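PDB 3TEE: flagella basal body P-ring formation protein flgA from Salmonella typhimurium, which acts in the periplasm as a chaperone in assembly of the flagellar P-ring, perhaps as a modulator or in association with FlgF on the rod. Local coordinates for residues T9-R14 / V68-T73. Residues are numbered along the deposited sequence; the frame is centred on the assembly and turned at random.
Sequences TWFSQR and VNVQAT
F11, on the helix 2-14, lays the flat of its phenyl ring on V70 of the strand 62-79. The methyl CG2 of V70 stands 3.6 Å from the ring centroid and only 5° off the ring normal, a well-centred CH-pi contact in which this one carbon lies at similar distances from all six ring atoms. Both groups owe their placing to the first torsion: CG of F11 lies anti to its own carbonyl carbon (chi1 -80°), as does CG2 of V70, while the other methyl of V70, CG1, comes no closer than the rim at CD1.

The remaining contact across the two segments is also apolar. V68, two residues earlier and on the same side of the strand, brings its methyl CG2 obliquely to the far end of the phenyl group, 3.9 Å from CE2 of F11. On the ring face opposite V70 the indole of W10 comes edge-on, its CE3 3.7 Å above the phenyl plane and toward the rim, so F11 is enclosed between its helical neighbour and the strand. W10 in turn carries CD of R14 over one of its faces and meets the ring of F41.

All three touching residues are buried, and the contact is wholly apolar. V53 and V55 of the strand 53-59, together with V22 and V24 of the strand 21-26, also touch F11, extending its hydrophobic surroundings across the strands flanking 62-79. The arrangement is that of an alpha+beta core, in which the N-terminal helix packs through an aromatic residue onto one face of an antiparallel sheet.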
loop_
_atom_site.group_PDB
_atom_site.type_symbol
_atom_site.label_atom_id
_atom_site.label_comp_id
_atom_site.label_asym_id
_atom_site.label_seq_id
_atom_site.Cartn_x
_atom_site.Cartn_y
_atom_site.Cartn_z
ATOM N N THR A 9 -20.123 -18.748 6.940
ATOM C CA THR A 9 -20.022 -17.901 8.137
ATOM C C THR A 9 -18.538 -17.551 8.414
ATOM O O THR A 9 -18.221 -16.391 8.694
ATOM C CB THR A 9 -20.727 -18.574 9.354
ATOM O OG1 THR A 9 -22.123 -18.656 9.080
ATOM C CG2 THR A 9 -20.520 -17.795 10.668
ATOM N N TRP A 10 -17.634 -18.539 8.332
ATOM C CA TRP A 10 -16.222 -18.262 8.600
ATOM C C TRP A 10 -15.653 -17.191 7.639
ATOM O O TRP A 10 -15.118 -16.176 8.106
ATOM C CB TRP A 10 -15.394 -19.556 8.567
ATOM C CG TRP A 10 -13.988 -19.404 9.056
ATOM C CD1 TRP A 10 -13.576 -19.286 10.351
ATOM C CD2 TRP A 10 -12.807 -19.529 8.268
ATOM N NE1 TRP A 10 -12.200 -19.273 10.411
ATOM C CE2 TRP A 10 -11.700 -19.397 9.143
ATOM C CE3 TRP A 10 -12.571 -19.718 6.892
ATOM C CZ2 TRP A 10 -10.377 -19.493 8.698
ATOM C CZ3 TRP A 10 -11.251 -19.776 6.447
ATOM C CH2 TRP A 10 -10.177 -19.652 7.346
ATOM N N PHE A 11 -15.815 -17.375 6.327
ATOM C CA PHE A 11 -15.313 -16.372 5.372
ATOM C C PHE A 11 -16.034 -15.047 5.488
ATOM O O PHE A 11 -15.380 -14.026 5.326
ATOM C CB PHE A 11 -15.367 -16.870 3.922
ATOM C CG PHE A 11 -14.205 -17.771 3.588
ATOM C CD1 PHE A 11 -12.955 -17.233 3.266
ATOM C CD2 PHE A 11 -14.364 -19.152 3.553
ATOM C CE1 PHE A 11 -11.878 -18.066 2.948
ATOM C CE2 PHE A 11 -13.282 -19.987 3.253
ATOM C CZ PHE A 11 -12.058 -19.435 2.921
ATOM N N SER A 12 -17.368 -15.044 5.755
ATOM C CA SER A 12 -18.127 -13.779 5.961
ATOM C C SER A 12 -17.498 -12.961 7.124
ATOM O O SER A 12 -17.258 -11.763 6.984
ATOM C CB SER A 12 -19.595 -14.082 6.295
ATOM O OG SER A 12 -20.286 -14.584 5.159
ATOM N N GLN A 13 -17.290 -13.603 8.277
ATOM C CA GLN A 13 -16.693 -12.962 9.475
ATOM C C GLN A 13 -15.241 -12.519 9.177
ATOM O O GLN A 13 -14.871 -11.391 9.500
ATOM C CB GLN A 13 -16.718 -13.908 10.685
ATOM C CG GLN A 13 -18.143 -14.095 11.230
ATOM C CD GLN A 13 -18.323 -15.199 12.244
ATOM O OE1 GLN A 13 -17.421 -16.007 12.482
ATOM N NE2 GLN A 13 -19.530 -15.285 12.832
ATOM N N ARG A 14 -14.448 -13.389 8.530
ATOM C CA ARG A 14 -13.060 -13.047 8.155
ATOM C C ARG A 14 -12.988 -11.821 7.231
ATOM O O ARG A 14 -12.015 -11.056 7.276
ATOM C CB ARG A 14 -12.429 -14.203 7.391
ATOM C CG ARG A 14 -11.849 -15.238 8.281
ATOM C CD ARG A 14 -11.220 -16.317 7.434
ATOM N NE ARG A 14 -9.995 -15.898 6.744
ATOM C CZ ARG A 14 -8.788 -15.843 7.298
ATOM N NH1 ARG A 14 -8.625 -16.136 8.583
ATOM N NH2 ARG A 14 -7.741 -15.465 6.581
ATOM N N VAL A 68 -11.729 -24.342 -1.979
ATOM C CA VAL A 68 -13.003 -23.627 -2.038
ATOM C C VAL A 68 -12.867 -22.438 -2.989
ATOM O O VAL A 68 -11.778 -21.917 -3.190
ATOM C CB VAL A 68 -13.553 -23.151 -0.649
ATOM C CG1 VAL A 68 -13.744 -24.309 0.336
ATOM C CG2 VAL A 68 -12.673 -22.062 -0.041
ATOM N N ASN A 69 -13.978 -22.003 -3.520
ATOM C CA ASN A 69 -14.048 -20.776 -4.293
ATOM C C ASN A 69 -14.860 -19.792 -3.423
ATOM O O ASN A 69 -15.948 -20.120 -2.952
ATOM C CB ASN A 69 -14.714 -20.980 -5.654
ATOM C CG ASN A 69 -14.850 -19.653 -6.387
ATOM O OD1 ASN A 69 -15.895 -19.017 -6.360
ATOM N ND2 ASN A 69 -13.754 -19.130 -6.901
ATOM N N VAL A 70 -14.306 -18.618 -3.192
ATOM C CA VAL A 70 -14.972 -17.602 -2.374
ATOM C C VAL A 70 -15.290 -16.385 -3.245
ATOM O O VAL A 70 -14.395 -15.675 -3.685
ATOM C CB VAL A 70 -14.126 -17.219 -1.136
ATOM C CG1 VAL A 70 -14.814 -16.144 -0.288
ATOM C CG2 VAL A 70 -13.768 -18.449 -0.299
ATOM N N GLN A 71 -16.568 -16.154 -3.478
ATOM C CA GLN A 71 -17.013 -14.954 -4.206
ATOM C C GLN A 71 -17.227 -13.872 -3.156
ATOM O O GLN A 71 -17.982 -14.088 -2.206
ATOM C CB GLN A 71 -18.326 -15.227 -4.952
ATOM C CG GLN A 71 -18.237 -16.333 -6.000
ATOM C CD GLN A 71 -19.517 -16.502 -6.789
ATOM O OE1 GLN A 71 -20.595 -16.033 -6.410
ATOM N NE2 GLN A 71 -19.414 -17.133 -7.947
ATOM N N ALA A 72 -16.521 -12.737 -3.273
ATOM C CA ALA A 72 -16.674 -11.657 -2.292
ATOM C C ALA A 72 -16.978 -10.379 -3.035
ATOM O O ALA A 72 -16.237 -10.025 -3.957
ATOM C CB ALA A 72 -15.409 -11.505 -1.439
ATOM N N THR A 73 -18.126 -9.752 -2.724
ATOM C CA THR A 73 -18.555 -8.490 -3.362
ATOM C C THR A 73 -18.384 -7.372 -2.337
ATOM O O THR A 73 -18.722 -7.545 -1.168
ATOM C CB THR A 73 -19.993 -8.581 -3.939
ATOM O OG1 THR A 73 -20.048 -9.646 -4.881
ATOM C CG2 THR A 73 -20.433 -7.300 -4.670
#